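Local coordinates for ferulic acid esterase, AmCE1/Fae1A (Anaeromyces mucronatus, PDB 5CXX), which probably hydrolyses feruloyl esters as an alpha/beta-hydrolase of the CE1 family, and holds its product ferulic acid in the crystal, at residues V48-D51 with K55-V58; V58-H63 with V132-M137; C153-G158 with A251-N256; S231-L236 with H243-V248. All blocks are in the same frame, centred on the assembly; numbering follows the deposited sequence.

Contact 1. Residues V48-D51 with K55-V58; sequences VGYD and KYPV
Tyr50 and Tyr56 meet across a loop whose two arms stay well apart: the CA atoms of Tyr50 and Tyr56 are 8.7 Å from one another, and no backbone-to-backbone hydrogen bond joins 48-51 to 55-58. Side chains close the gap. The Tyr56 side chain sets out toward 48-51 and brings its hydroxyl to the main chain there: Asp51 N donates to Tyr56 OH over 3.0 Å, with an N-H...O angle of 147°, moderately bent. Near the same end of the ring, Asp51 O lies by the ring edge, 3.6 Å from Tyr56 CE1, so the backbone of Asp51 meets the phenol through both its N-H and its carbonyl. The second link is between the rings. CD1 of Tyr50 comes within 3.5 Å of CE1 of Tyr56, and the planes are inclined by 32° in an oblique pairing. Tyr50 reaches this place with CG anti to its backbone N (chi1 174°), while its hydroxyl, directed away from Tyr56, bonds to Ser142 N. Asp51 is occupied within the loop, its OD1 accepting from Asn53 N. The backbone of Tyr56 bonds to Ser142 and Leu144, and its buried ring also touches Pro47, Glu93 and Ile95. A hydroxyl-to-main-chain bond and an oblique tyrosine pair thus hold the loop leading from strand 38-45 into strand 58-62, an inner strand of the central sheet of the alpha/beta-hydrolase fold.

Contact 2. Residues V58-H63 with V132-M137; sequences VVYYLH and VIMPYM
Tyr60 carries this contact alone from strand 58-62, reaching across to three side chains of helix 125-140; the axes of 58-62 and 132-137 approach to 11.6 Å, at 146° between their directions. The interactions are van der Waals in kind, and no hydrogen bond crosses between the segments. Aliphatic carbon meets aromatic carbon at Ile133, whose CG2 branch lies 3.6 Å from Tyr60 CE1, approaching the ring obliquely. That methyl stands anti to the backbone N of Ile133, while CG1 lies beside it. A second group of contacts gathers about the phenol oxygen. Met137 CG sits at the ring edge, close to its plane, 3.4 Å from Tyr60 OH, and Met134 CG, in the one of its two conformers described here, comes obliquely to 3.7 Å from the same oxygen. Met134 touches through CG, Met137 through CG and CB, and neither uses its sulfur; Met137 then bends at chi2 and chi3. Within the strand, Val58 CG1 lies 3.5 Å above one face of the Tyr60 ring, offset toward its rim. Around the contact, Tyr60 also touches Val97 of the neighbouring strand 95-99, while Ile133 and Met137 reach Met42 of strand 38-45. The helix is therefore laid on several strands of the sheet at once. Since the carbons of Met134 and Met137 lie against the hydroxyl without bonding to it, attachment here depends on fit and dispersion, with little directional chemistry.

Contact 3. Residues C153-G158 with A251-N256; sequences CGFSMG and ADHDWN. With FER (3-(4-hydroxy-3-methoxyphenyl)-2-propenoic acid), chain D.
Ser156 OG and His253 NE2 are 2.7 Å apart and hydrogen-bonded, the hydroxyl meeting the imidazole at its edge and in its plane; both residues have two conformers, and these details hold for the copy described. The carboxylate of ferulic acid lies against this pair: its carbon C9 is 2.8 Å from Ser156 OG in that copy, consistent with where an ester carbonyl carbon would probably lie. Met157 N donates to the ligand O1 over 2.8 Å, as an oxyanion-hole amide would, while His253 NE2 makes a weak bond of 3.4 Å to O2. Farther along the ligand, Met157 SD touches its methoxy carbon C10 at 3.7 Å. Leu65, Asp190 and His196 also bond to the ligand.

The next layer fixes the histidine. Phe155 CZ lies over the centre of one imidazole face, 3.5 Å from His253 CD2, with the ring planes inclined by 36°. Phe155 takes this position with CG anti to its backbone N (chi1 172°), and Ser156 CB covers the middle of one face of its ring. On the far side of the imidazole, ND1 bonds to Asp222 OD2. The main chain of His253 is held too: its N donates 2.7 Å to the anti lone pair of Asp252 OD1, and Asp252 N reaches Asp254 OD2 from above the carboxylate plane.

Ser156 has a positive phi of 59°, in the tight turn from strand 150-155 into helix 157-168. Together with the Gly154, Ser156 and Gly158 pattern, this is consistent with the nucleophile elbow and Ser-His-Asp catalytic triad of alpha/beta-hydrolases.

Contact 4. Residues S231-L236 with H243-V248; sequences SYHEIL and HIWFEV
His233 of the helix lies flat on Trp245 of the strand and touches His243 through its rim, making a three-ring aromatic cluster. Its imidazole forms an offset stack with the five-membered ring of the indole, centroids 3.8 Å apart and planes only 14° from parallel. Trp245 CD1 sits over the middle of the imidazole face, 3.3 Å from His233 CD2. The root of the histidine joins in as well, His233 CB lying above the pyrrole ring in a CH-pi contact. Both side chains extend with CG opposite the backbone N, and the directions in which they run cross at about a right angle. These elements belong to a beta-alpha-beta unit, strand 213-219, helix 228-238 and strand 244-248, the last being one of the two outermost strands of the main sheet. His243 is turned differently: its CG stands between the backbone N and the carbonyl carbon (chi1 68°). In that pose His243 NE2 reaches His233 ND1 at 2.7 Å, a hydrogen bond in which either nitrogen may be the donor, with the two rings inclined by 60°. The other ring nitrogen, His243 ND1, bonds to Gln241 O. Leu236 CB, one turn further along the helix than His233, lies over one face of the His243 ring, 3.8 Å from His243 CE1, and the same leucine also touches Ile216 of strand 213-219.

Contact 2 is the most buried and purely van der Waals, whereas contacts 1, 3 and 4 are partly buried and each contains a hydrogen bond. Contact 1 lies farthest out, its centre about 19 Å from the chain's centre, against about 10 Å for contacts 2 and 3. Contacts 1 and 2 share Val58, where loop runs into strand. That strand lies beside the one leading into contact 3, with Leu62 N 2.8 Å from Cys153 O. Contact 4, on one of the two outermost strands of the same sheet, is nested within the chain loop closed by contact 3. Both pair histidines with aromatic rings, but only contact 3 meets the bound ferulic acid.

Contact 1. Residues V48-D51 with K55-V58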
loop_
_atom_site.group_PDB
_atom_site.type_symbol
_atom_site.label_atom_id
_atom_site.label_comp_id
_atom_site.label_asym_id
_atom_site.label_seq_id
_atom_site.Cartn_x
_atom_site.Cartn_y
_atom_site.Cartn_z
ATOM N N VAL A 48 -1.087 -15.471 -12.532
ATOM C CA VAL A 48 -1.265 -16.286 -13.722
ATOM C C VAL A 48 -0.918 -17.724 -13.367
ATOM O O VAL A 48 0.143 -17.958 -12.776
ATOM C CB VAL A 48 -0.360 -15.769 -14.850
ATOM C CG1 VAL A 48 -0.344 -16.740 -16.015
ATOM C CG2 VAL A 48 -0.844 -14.378 -15.296
ATOM N N GLY A 49 -1.776 -18.689 -13.743
ATOM C CA GLY A 49 -1.472 -20.079 -13.442
ATOM C C GLY A 49 -1.672 -20.478 -11.995
ATOM O O GLY A 49 -1.193 -21.527 -11.579
ATOM N N TYR A 50 -2.387 -19.658 -11.237
ATOM C CA TYR A 50 -2.720 -19.943 -9.822
ATOM C C TYR A 50 -3.107 -21.392 -9.654
ATOM O O TYR A 50 -3.983 -21.894 -10.368
ATOM C CB TYR A 50 -3.876 -19.071 -9.338
ATOM C CG TYR A 50 -4.391 -19.382 -7.942
ATOM C CD1 TYR A 50 -3.718 -18.915 -6.788
ATOM C CD2 TYR A 50 -5.608 -20.050 -7.773
ATOM C CE1 TYR A 50 -4.224 -19.173 -5.499
ATOM C CE2 TYR A 50 -6.137 -20.300 -6.493
ATOM C CZ TYR A 50 -5.424 -19.850 -5.358
ATOM O OH TYR A 50 -5.985 -20.094 -4.112
ATOM N N ASP A 51 -2.424 -22.057 -8.725
ATOM C CA ASP A 51 -2.573 -23.496 -8.467
ATOM C C ASP A 51 -2.873 -23.641 -6.986
ATOM O O ASP A 51 -2.063 -23.222 -6.157
ATOM C CB ASP A 51 -1.295 -24.186 -8.840
ATOM C CG ASP A 51 -1.325 -25.679 -8.587
ATOM O OD1 ASP A 51 -2.238 -26.176 -7.899
ATOM O OD2 ASP A 51 -0.407 -26.355 -9.084
ATOM N N LYS A 55 1.183 -22.358 -2.533
ATOM C CA LYS A 55 0.779 -21.242 -1.677
ATOM C C LYS A 55 1.549 -19.987 -2.110
ATOM O O LYS A 55 2.748 -20.091 -2.525
ATOM C CB LYS A 55 1.081 -21.534 -0.208
ATOM C CG LYS A 55 0.277 -22.689 0.398
ATOM C CD LYS A 55 0.767 -23.012 1.789
ATOM C CE LYS A 55 0.101 -24.289 2.310
ATOM N NZ LYS A 55 -1.386 -24.111 2.256
ATOM N N TYR A 56 0.896 -18.833 -1.997
ATOM C CA TYR A 56 1.453 -17.604 -2.509
ATOM C C TYR A 56 1.463 -16.509 -1.430
ATOM O O TYR A 56 0.538 -16.389 -0.630
ATOM C CB TYR A 56 0.615 -17.079 -3.710
ATOM C CG TYR A 56 0.513 -18.072 -4.823
ATOM C CD1 TYR A 56 -0.439 -19.085 -4.789
ATOM C CD2 TYR A 56 1.392 -18.022 -5.901
ATOM C CE1 TYR A 56 -0.526 -20.037 -5.832
ATOM C CE2 TYR A 56 1.312 -18.964 -6.955
ATOM C CZ TYR A 56 0.346 -19.963 -6.911
ATOM O OH TYR A 56 0.229 -20.898 -7.945
ATOM N N PRO A 57 2.472 -15.649 -1.481
ATOM C CA PRO A 57 2.494 -14.482 -0.598
ATOM C C PRO A 57 1.486 -13.458 -1.113
ATOM O O PRO A 57 1.008 -13.547 -2.254
ATOM C CB PRO A 57 3.945 -13.969 -0.707
ATOM C CG PRO A 57 4.271 -14.284 -2.158
ATOM C CD PRO A 57 3.606 -15.689 -2.412
ATOM N N VAL A 58 1.130 -12.508 -0.256
ATOM C CA VAL A 58 0.033 -11.556 -0.566
ATOM C C VAL A 58 0.510 -10.108 -0.406
ATOM O O VAL A 58 1.135 -9.797 0.623
ATOM C CB VAL A 58 -1.168 -11.776 0.375
ATOM C CG1 VAL A 58 -2.358 -10.880 -0.027
ATOM C CG2 VAL A 58 -1.636 -13.264 0.381
#

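Contact 2. Residues V58-H63 with V132-M137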
loop_
_atom_site.group_PDB
_atom_site.type_symbol
_atom_site.label_atom_id
_atom_site.label_comp_id
_atom_site.label_asym_id
_atom_site.label_seq_id
_atom_site.Cartn_x
_atom_site.Cartn_y
_atom_site.Cartn_z
ATOM N N VAL A 58 1.130 -12.508 -0.256
ATOM C CA VAL A 58 0.033 -11.556 -0.566
ATOM C C VAL A 58 0.510 -10.108 -0.406
ATOM O O VAL A 58 1.135 -9.797 0.623
ATOM C CB VAL A 58 -1.168 -11.776 0.375
ATOM C CG1 VAL A 58 -2.358 -10.880 -0.027
ATOM C CG2 VAL A 58 -1.636 -13.264 0.381
ATOM N N VAL A 59 0.210 -9.271 -1.405
ATOM C CA VAL A 59 0.351 -7.817 -1.236
ATOM C C VAL A 59 -1.028 -7.170 -1.160
ATOM O O VAL A 59 -1.873 -7.420 -2.018
ATOM C CB VAL A 59 1.220 -7.170 -2.349
ATOM C CG1 VAL A 59 0.749 -7.453 -3.714
ATOM C CG2 VAL A 59 1.315 -5.635 -2.153
ATOM N N TYR A 60 -1.256 -6.407 -0.090
ATOM C CA TYR A 60 -2.467 -5.574 0.003
ATOM C C TYR A 60 -2.127 -4.173 -0.439
ATOM O O TYR A 60 -1.177 -3.598 0.111
ATOM C CB TYR A 60 -2.957 -5.568 1.467
ATOM C CG TYR A 60 -3.316 -6.934 1.975
ATOM C CD1 TYR A 60 -4.580 -7.434 1.720
ATOM C CD2 TYR A 60 -2.372 -7.729 2.645
ATOM C CE1 TYR A 60 -4.929 -8.711 2.157
ATOM C CE2 TYR A 60 -2.709 -9.009 3.080
ATOM C CZ TYR A 60 -3.998 -9.494 2.792
ATOM O OH TYR A 60 -4.330 -10.799 3.233
ATOM N N TYR A 61 -2.840 -3.644 -1.444
ATOM C CA TYR A 61 -2.479 -2.352 -2.070
ATOM C C TYR A 61 -3.647 -1.379 -1.902
ATOM O O TYR A 61 -4.756 -1.653 -2.417
ATOM C CB TYR A 61 -2.196 -2.645 -3.551
ATOM C CG TYR A 61 -1.494 -1.546 -4.355
ATOM C CD1 TYR A 61 -1.209 -0.261 -3.838
ATOM C CD2 TYR A 61 -1.119 -1.826 -5.670
ATOM C CE1 TYR A 61 -0.528 0.671 -4.644
ATOM C CE2 TYR A 61 -0.432 -0.869 -6.459
ATOM C CZ TYR A 61 -0.172 0.362 -5.919
ATOM O OH TYR A 61 0.490 1.301 -6.675
ATOM N N LEU A 62 -3.405 -0.291 -1.175
ATOM C CA LEU A 62 -4.462 0.597 -0.669
ATOM C C LEU A 62 -4.572 1.873 -1.492
ATOM O O LEU A 62 -3.608 2.624 -1.615
ATOM C CB LEU A 62 -4.152 0.970 0.805
ATOM C CG LEU A 62 -3.778 -0.197 1.749
ATOM C CD1 LEU A 62 -3.810 0.347 3.167
ATOM C CD2 LEU A 62 -4.747 -1.408 1.641
ATOM N N HIS A 63 -5.795 2.173 -1.999
ATOM C CA HIS A 63 -6.030 3.434 -2.669
ATOM C C HIS A 63 -6.022 4.649 -1.766
ATOM O O HIS A 63 -5.924 4.553 -0.536
ATOM C CB HIS A 63 -7.406 3.331 -3.363
ATOM C CG HIS A 63 -8.568 3.160 -2.399
ATOM N ND1 HIS A 63 -9.052 4.208 -1.637
ATOM C CD2 HIS A 63 -9.330 2.078 -2.103
ATOM C CE1 HIS A 63 -10.082 3.777 -0.904
ATOM N NE2 HIS A 63 -10.264 2.486 -1.161
ATOM N N VAL A 132 -10.675 -8.861 9.567
ATOM C CA VAL A 132 -11.645 -9.349 8.554
ATOM C C VAL A 132 -10.949 -9.800 7.278
ATOM O O VAL A 132 -11.169 -10.954 6.857
ATOM C CB VAL A 132 -12.694 -8.298 8.183
ATOM C CG1 VAL A 132 -13.755 -8.937 7.255
ATOM C CG2 VAL A 132 -13.391 -7.861 9.438
ATOM N N ILE A 133 -10.157 -8.932 6.657
ATOM C CA ILE A 133 -9.627 -9.280 5.340
ATOM C C ILE A 133 -8.546 -10.366 5.393
ATOM O O ILE A 133 -8.591 -11.350 4.615
ATOM C CB ILE A 133 -9.078 -8.057 4.651
ATOM C CG1 ILE A 133 -10.269 -7.140 4.209
ATOM C CG2 ILE A 133 -8.323 -8.419 3.331
ATOM C CD1 ILE A 133 -9.763 -5.790 3.641
ATOM N N MET A 134 -7.618 -10.250 6.307
ATOM C CA MET A 134 -6.573 -11.263 6.392
ATOM C C MET A 134 -7.131 -12.643 6.707
ATOM O O MET A 134 -6.773 -13.635 6.048
ATOM C CB MET A 134 -5.495 -10.858 7.414
ATOM C CG MET A 134 -4.602 -9.858 6.828
ATOM S SD MET A 134 -3.462 -9.262 8.085
ATOM C CE MET A 134 -2.199 -10.493 7.915
ATOM N N PRO A 135 -8.072 -12.759 7.692
ATOM C CA PRO A 135 -8.671 -14.098 7.885
ATOM C C PRO A 135 -9.463 -14.570 6.650
ATOM O O PRO A 135 -9.458 -15.759 6.326
ATOM C CB PRO A 135 -9.605 -13.900 9.095
ATOM C CG PRO A 135 -8.965 -12.729 9.860
ATOM C CD PRO A 135 -8.393 -11.835 8.815
ATOM N N TYR A 136 -10.147 -13.660 5.953
ATOM C CA TYR A 136 -10.876 -14.085 4.752
ATOM C C TYR A 136 -9.914 -14.717 3.737
ATOM O O TYR A 136 -10.169 -15.763 3.157
ATOM C CB TYR A 136 -11.573 -12.866 4.149
ATOM C CG TYR A 136 -12.469 -13.265 2.986
ATOM C CD1 TYR A 136 -11.931 -13.415 1.698
ATOM C CD2 TYR A 136 -13.849 -13.468 3.174
ATOM C CE1 TYR A 136 -12.760 -13.826 0.613
ATOM C CE2 TYR A 136 -14.656 -13.849 2.120
ATOM C CZ TYR A 136 -14.100 -14.049 0.856
ATOM O OH TYR A 136 -14.941 -14.455 -0.173
ATOM N N MET A 137 -8.799 -14.025 3.507
ATOM C CA MET A 137 -7.829 -14.521 2.517
ATOM C C MET A 137 -7.305 -15.870 2.916
ATOM O O MET A 137 -7.159 -16.739 2.044
ATOM C CB MET A 137 -6.646 -13.531 2.365
ATOM C CG MET A 137 -7.063 -12.194 1.710
ATOM S SD MET A 137 -7.888 -12.382 0.084
ATOM C CE MET A 137 -6.521 -13.136 -0.880
#

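Contact 3. Residues C153-G158 with A251-N256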
loop_
_atom_site.group_PDB
_atom_site.type_symbol
_atom_site.label_atom_id
_atom_site.label_comp_id
_atom_site.label_asym_id
_atom_site.label_seq_id
_atom_site.Cartn_x
_atom_site.Cartn_y
_atom_site.Cartn_z
ATOM N N CYS A 153 1.042 -1.900 0.836
ATOM C CA CYS A 153 1.490 -0.661 0.240
ATOM C C CYS A 153 0.270 0.158 -0.213
ATOM O O CYS A 153 -0.846 -0.319 -0.139
ATOM C CB CYS A 153 2.467 -0.898 -0.950
ATOM S SG CYS A 153 1.750 -1.896 -2.329
ATOM N N GLY A 154 0.521 1.413 -0.577
ATOM C CA GLY A 154 -0.628 2.272 -0.859
ATOM C C GLY A 154 -0.195 3.591 -1.471
ATOM O O GLY A 154 0.985 3.919 -1.493
ATOM N N PHE A 155 -1.207 4.323 -1.945
ATOM C CA PHE A 155 -1.004 5.653 -2.461
ATOM C C PHE A 155 -1.713 6.682 -1.595
ATOM O O PHE A 155 -2.870 6.478 -1.245
ATOM C CB PHE A 155 -1.585 5.712 -3.873
ATOM C CG PHE A 155 -1.614 7.100 -4.466
ATOM C CD1 PHE A 155 -0.443 7.804 -4.696
ATOM C CD2 PHE A 155 -2.858 7.646 -4.894
ATOM C CE1 PHE A 155 -0.475 9.066 -5.316
ATOM C CE2 PHE A 155 -2.886 8.934 -5.515
ATOM C CZ PHE A 155 -1.704 9.623 -5.710
ATOM N N SER A 156 -0.984 7.747 -1.250
ATOM C CA SER A 156 -1.538 8.963 -0.619
ATOM C C SER A 156 -2.215 8.570 0.680
ATOM O O SER A 156 -1.499 8.120 1.602
ATOM C CB SER A 156 -2.435 9.728 -1.563
ATOM O OG SER A 156 -2.507 11.055 -1.097
ATOM N N MET A 157 -3.529 8.769 0.855
ATOM C CA MET A 157 -4.072 8.341 2.124
ATOM C C MET A 157 -3.814 6.843 2.393
ATOM O O MET A 157 -3.663 6.422 3.540
ATOM C CB MET A 157 -5.627 8.601 2.163
ATOM C CG MET A 157 -6.186 8.474 3.591
ATOM S SD MET A 157 -5.673 9.919 4.607
ATOM C CE MET A 157 -6.590 9.589 6.125
ATOM N N GLY A 158 -3.816 6.036 1.332
ATOM C CA GLY A 158 -3.567 4.580 1.477
ATOM C C GLY A 158 -2.099 4.320 1.863
ATOM O O GLY A 158 -1.816 3.297 2.497
ATOM N N ALA A 251 7.582 14.914 -10.764
ATOM C CA ALA A 251 6.275 14.288 -10.613
ATOM C C ALA A 251 5.388 14.941 -9.572
ATOM O O ALA A 251 5.831 15.578 -8.625
ATOM C CB ALA A 251 6.420 12.796 -10.292
ATOM N N ASP A 252 4.089 14.830 -9.832
ATOM C CA ASP A 252 3.058 15.392 -8.968
ATOM C C ASP A 252 2.338 14.212 -8.317
ATOM O O ASP A 252 2.889 13.111 -8.207
ATOM C CB ASP A 252 2.117 16.256 -9.823
ATOM C CG ASP A 252 1.361 17.356 -9.042
ATOM O OD1 ASP A 252 0.761 17.102 -7.965
ATOM O OD2 ASP A 252 1.258 18.490 -9.590
ATOM N N HIS A 253 1.095 14.436 -7.875
ATOM C CA HIS A 253 0.259 13.398 -7.258
ATOM C C HIS A 253 -0.308 12.539 -8.413
ATOM O O HIS A 253 -1.442 12.738 -8.872
ATOM C CB HIS A 253 -0.862 14.052 -6.420
ATOM C CG HIS A 253 -1.220 13.311 -5.148
ATOM N ND1 HIS A 253 -0.288 12.938 -4.186
ATOM C CD2 HIS A 253 -2.423 12.877 -4.695
ATOM C CE1 HIS A 253 -0.898 12.325 -3.201
ATOM N NE2 HIS A 253 -2.203 12.276 -3.487
ATOM N N ASP A 254 0.526 11.646 -8.947
ATOM C CA ASP A 254 0.181 11.050 -10.239
ATOM C C ASP A 254 0.758 9.644 -10.418
ATOM O O ASP A 254 1.451 9.090 -9.522
ATOM C CB ASP A 254 0.662 11.998 -11.394
ATOM C CG ASP A 254 2.194 12.167 -11.471
ATOM O OD1 ASP A 254 2.976 11.252 -11.154
ATOM O OD2 ASP A 254 2.680 13.284 -11.845
ATOM N N TRP A 255 0.473 9.084 -11.602
ATOM C CA TRP A 255 0.825 7.685 -11.820
ATOM C C TRP A 255 2.319 7.518 -12.088
ATOM O O TRP A 255 2.816 6.387 -12.001
ATOM C CB TRP A 255 0.002 7.132 -12.994
ATOM C CG TRP A 255 -1.371 6.739 -12.544
ATOM C CD1 TRP A 255 -2.577 7.378 -12.836
ATOM C CD2 TRP A 255 -1.714 5.561 -11.794
ATOM N NE1 TRP A 255 -3.614 6.707 -12.263
ATOM C CE2 TRP A 255 -3.128 5.581 -11.634
ATOM C CE3 TRP A 255 -0.971 4.496 -11.245
ATOM C CZ2 TRP A 255 -3.817 4.574 -10.962
ATOM C CZ3 TRP A 255 -1.680 3.483 -10.550
ATOM C CH2 TRP A 255 -3.084 3.544 -10.434
ATOM N N ASN A 256 3.031 8.609 -12.435
ATOM C CA ASN A 256 4.504 8.499 -12.463
ATOM C C ASN A 256 5.054 8.229 -11.063
ATOM O O ASN A 256 5.933 7.353 -10.924
ATOM C CB ASN A 256 5.125 9.761 -13.110
ATOM C CG ASN A 256 4.878 9.823 -14.635
ATOM O OD1 ASN A 256 4.788 8.770 -15.289
ATOM N ND2 ASN A 256 4.767 11.046 -15.214
HETATM C C4 FER D . -4.792 16.057 3.693
HETATM C C5 FER D . -4.489 16.249 2.314
HETATM C C6 FER D . -4.553 15.190 1.456
HETATM C C3 FER D . -5.065 14.754 4.148
HETATM C C2 FER D . -5.159 13.684 3.299
HETATM C C1 FER D . -4.884 13.888 1.959
HETATM C C10 FER D . -5.354 13.347 5.943
HETATM C C7 FER D . -5.009 12.724 1.037
HETATM C C8 FER D . -5.104 12.815 -0.301
HETATM C C9 FER D . -5.225 11.526 -1.110
HETATM O O1 FER D . -5.266 10.376 -0.570
HETATM O O2 FER D . -5.323 11.623 -2.362
HETATM O O4 FER D . -4.759 17.037 4.638
HETATM O O3 FER D . -5.298 14.695 5.490
#

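Contact 4. Residues S231-L236 with H243-V248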
loop_
_atom_site.group_PDB
_atom_site.type_symbol
_atom_site.label_atom_id
_atom_site.label_comp_id
_atom_site.label_asym_id
_atom_site.label_seq_id
_atom_site.Cartn_x
_atom_site.Cartn_y
_atom_site.Cartn_z
ATOM N N SER A 231 8.807 14.525 5.312
ATOM C CA SER A 231 8.776 14.632 6.785
ATOM C C SER A 231 8.802 13.239 7.432
ATOM O O SER A 231 9.509 13.055 8.443
ATOM C CB SER A 231 7.550 15.467 7.289
ATOM O OG SER A 231 6.344 14.702 7.371
ATOM N N TYR A 232 8.103 12.280 6.837
ATOM C CA TYR A 232 8.118 10.907 7.378
ATOM C C TYR A 232 9.508 10.291 7.223
ATOM O O TYR A 232 9.980 9.574 8.123
ATOM C CB TYR A 232 7.062 10.071 6.681
ATOM C CG TYR A 232 5.661 10.579 6.943
ATOM C CD1 TYR A 232 5.294 11.183 8.140
ATOM C CD2 TYR A 232 4.708 10.452 5.951
ATOM C CE1 TYR A 232 3.982 11.629 8.369
ATOM C CE2 TYR A 232 3.407 10.888 6.166
ATOM C CZ TYR A 232 3.047 11.479 7.361
ATOM O OH TYR A 232 1.712 11.882 7.560
ATOM N N HIS A 233 10.125 10.501 6.060
ATOM C CA HIS A 233 11.525 10.042 5.893
ATOM C C HIS A 233 12.395 10.584 7.015
ATOM O O HIS A 233 13.235 9.872 7.598
ATOM C CB HIS A 233 12.038 10.465 4.502
ATOM C CG HIS A 233 13.520 10.482 4.397
ATOM N ND1 HIS A 233 14.290 9.341 4.521
ATOM C CD2 HIS A 233 14.393 11.517 4.237
ATOM C CE1 HIS A 233 15.567 9.675 4.411
ATOM N NE2 HIS A 233 15.659 10.985 4.224
ATOM N N GLU A 234 12.220 11.853 7.293
ATOM C CA GLU A 234 13.062 12.486 8.303
ATOM C C GLU A 234 12.817 11.930 9.718
ATOM O O GLU A 234 13.749 11.728 10.476
ATOM C CB GLU A 234 12.860 13.998 8.243
ATOM C CG GLU A 234 13.513 14.533 6.960
ATOM C CD GLU A 234 13.228 16.007 6.649
ATOM O OE1 GLU A 234 13.742 16.514 5.629
ATOM O OE2 GLU A 234 12.493 16.654 7.408
ATOM N N ILE A 235 11.551 11.704 10.070
ATOM C CA ILE A 235 11.218 11.185 11.384
ATOM C C ILE A 235 11.719 9.743 11.528
ATOM O O ILE A 235 12.342 9.436 12.500
ATOM C CB ILE A 235 9.646 11.210 11.560
ATOM C CG1 ILE A 235 9.178 12.668 11.666
ATOM C CG2 ILE A 235 9.218 10.370 12.812
ATOM C CD1 ILE A 235 7.650 12.878 11.303
ATOM N N LEU A 236 11.511 8.912 10.501
ATOM C CA LEU A 236 11.969 7.503 10.548
ATOM C C LEU A 236 13.479 7.480 10.697
ATOM O O LEU A 236 14.050 6.667 11.463
ATOM C CB LEU A 236 11.556 6.752 9.292
ATOM C CG LEU A 236 10.019 6.543 9.316
ATOM C CD1 LEU A 236 9.630 5.874 7.990
ATOM C CD2 LEU A 236 9.603 5.568 10.456
ATOM N N HIS A 243 14.985 2.292 6.144
ATOM C CA HIS A 243 13.992 2.420 5.087
ATOM C C HIS A 243 14.629 3.029 3.867
ATOM O O HIS A 243 15.807 3.508 3.882
ATOM C CB HIS A 243 12.799 3.293 5.543
ATOM C CG HIS A 243 13.193 4.734 5.731
ATOM N ND1 HIS A 243 14.005 5.137 6.781
ATOM C CD2 HIS A 243 13.020 5.812 4.934
ATOM C CE1 HIS A 243 14.254 6.435 6.647
ATOM N NE2 HIS A 243 13.705 6.856 5.522
ATOM N N ILE A 244 13.906 2.954 2.771
ATOM C CA ILE A 244 14.323 3.527 1.526
ATOM C C ILE A 244 13.484 4.753 1.243
ATOM O O ILE A 244 12.245 4.675 1.397
ATOM C CB ILE A 244 14.039 2.511 0.393
ATOM C CG1 ILE A 244 14.936 1.266 0.594
ATOM C CG2 ILE A 244 14.189 3.136 -1.014
ATOM C CD1 ILE A 244 14.380 0.003 -0.214
ATOM N N TRP A 245 14.124 5.828 0.806
ATOM C CA TRP A 245 13.410 7.041 0.444
ATOM C C TRP A 245 13.958 7.579 -0.874
ATOM O O TRP A 245 15.190 7.623 -1.030
ATOM C CB TRP A 245 13.577 8.090 1.567
ATOM C CG TRP A 245 13.372 9.543 1.145
ATOM C CD1 TRP A 245 14.341 10.497 1.098
ATOM C CD2 TRP A 245 12.119 10.230 0.791
ATOM N NE1 TRP A 245 13.820 11.724 0.737
ATOM C CE2 TRP A 245 12.472 11.584 0.514
ATOM C CE3 TRP A 245 10.785 9.831 0.630
ATOM C CZ2 TRP A 245 11.545 12.540 0.155
ATOM C CZ3 TRP A 245 9.835 10.808 0.232
ATOM C CH2 TRP A 245 10.226 12.137 0.018
ATOM N N PHE A 246 13.029 7.963 -1.787
ATOM C CA PHE A 246 13.504 8.672 -2.978
ATOM C C PHE A 246 12.401 9.531 -3.548
ATOM O O PHE A 246 11.215 9.312 -3.250
ATOM C CB PHE A 246 14.016 7.705 -4.075
ATOM C CG PHE A 246 12.932 6.846 -4.709
ATOM C CD1 PHE A 246 12.568 5.644 -4.103
ATOM C CD2 PHE A 246 12.264 7.268 -5.866
ATOM C CE1 PHE A 246 11.549 4.832 -4.637
ATOM C CE2 PHE A 246 11.214 6.432 -6.443
ATOM C CZ PHE A 246 10.883 5.232 -5.794
ATOM N N GLU A 247 12.814 10.490 -4.379
ATOM C CA GLU A 247 11.835 11.435 -4.999
ATOM C C GLU A 247 11.835 11.267 -6.493
ATOM O O GLU A 247 12.865 11.060 -7.116
ATOM C CB GLU A 247 12.157 12.899 -4.597
ATOM C CG GLU A 247 11.959 13.099 -3.121
ATOM C CD GLU A 247 12.366 14.503 -2.734
ATOM O OE1 GLU A 247 13.566 14.834 -2.636
ATOM O OE2 GLU A 247 11.493 15.319 -2.456
ATOM N N VAL A 248 10.650 11.390 -7.090
ATOM C CA VAL A 248 10.508 11.214 -8.530
ATOM C C VAL A 248 10.547 12.584 -9.175
ATOM O O VAL A 248 9.700 13.432 -8.861
ATOM C CB VAL A 248 9.166 10.513 -8.837
ATOM C CG1 VAL A 248 9.058 10.332 -10.343
ATOM C CG2 VAL A 248 9.145 9.145 -8.060
#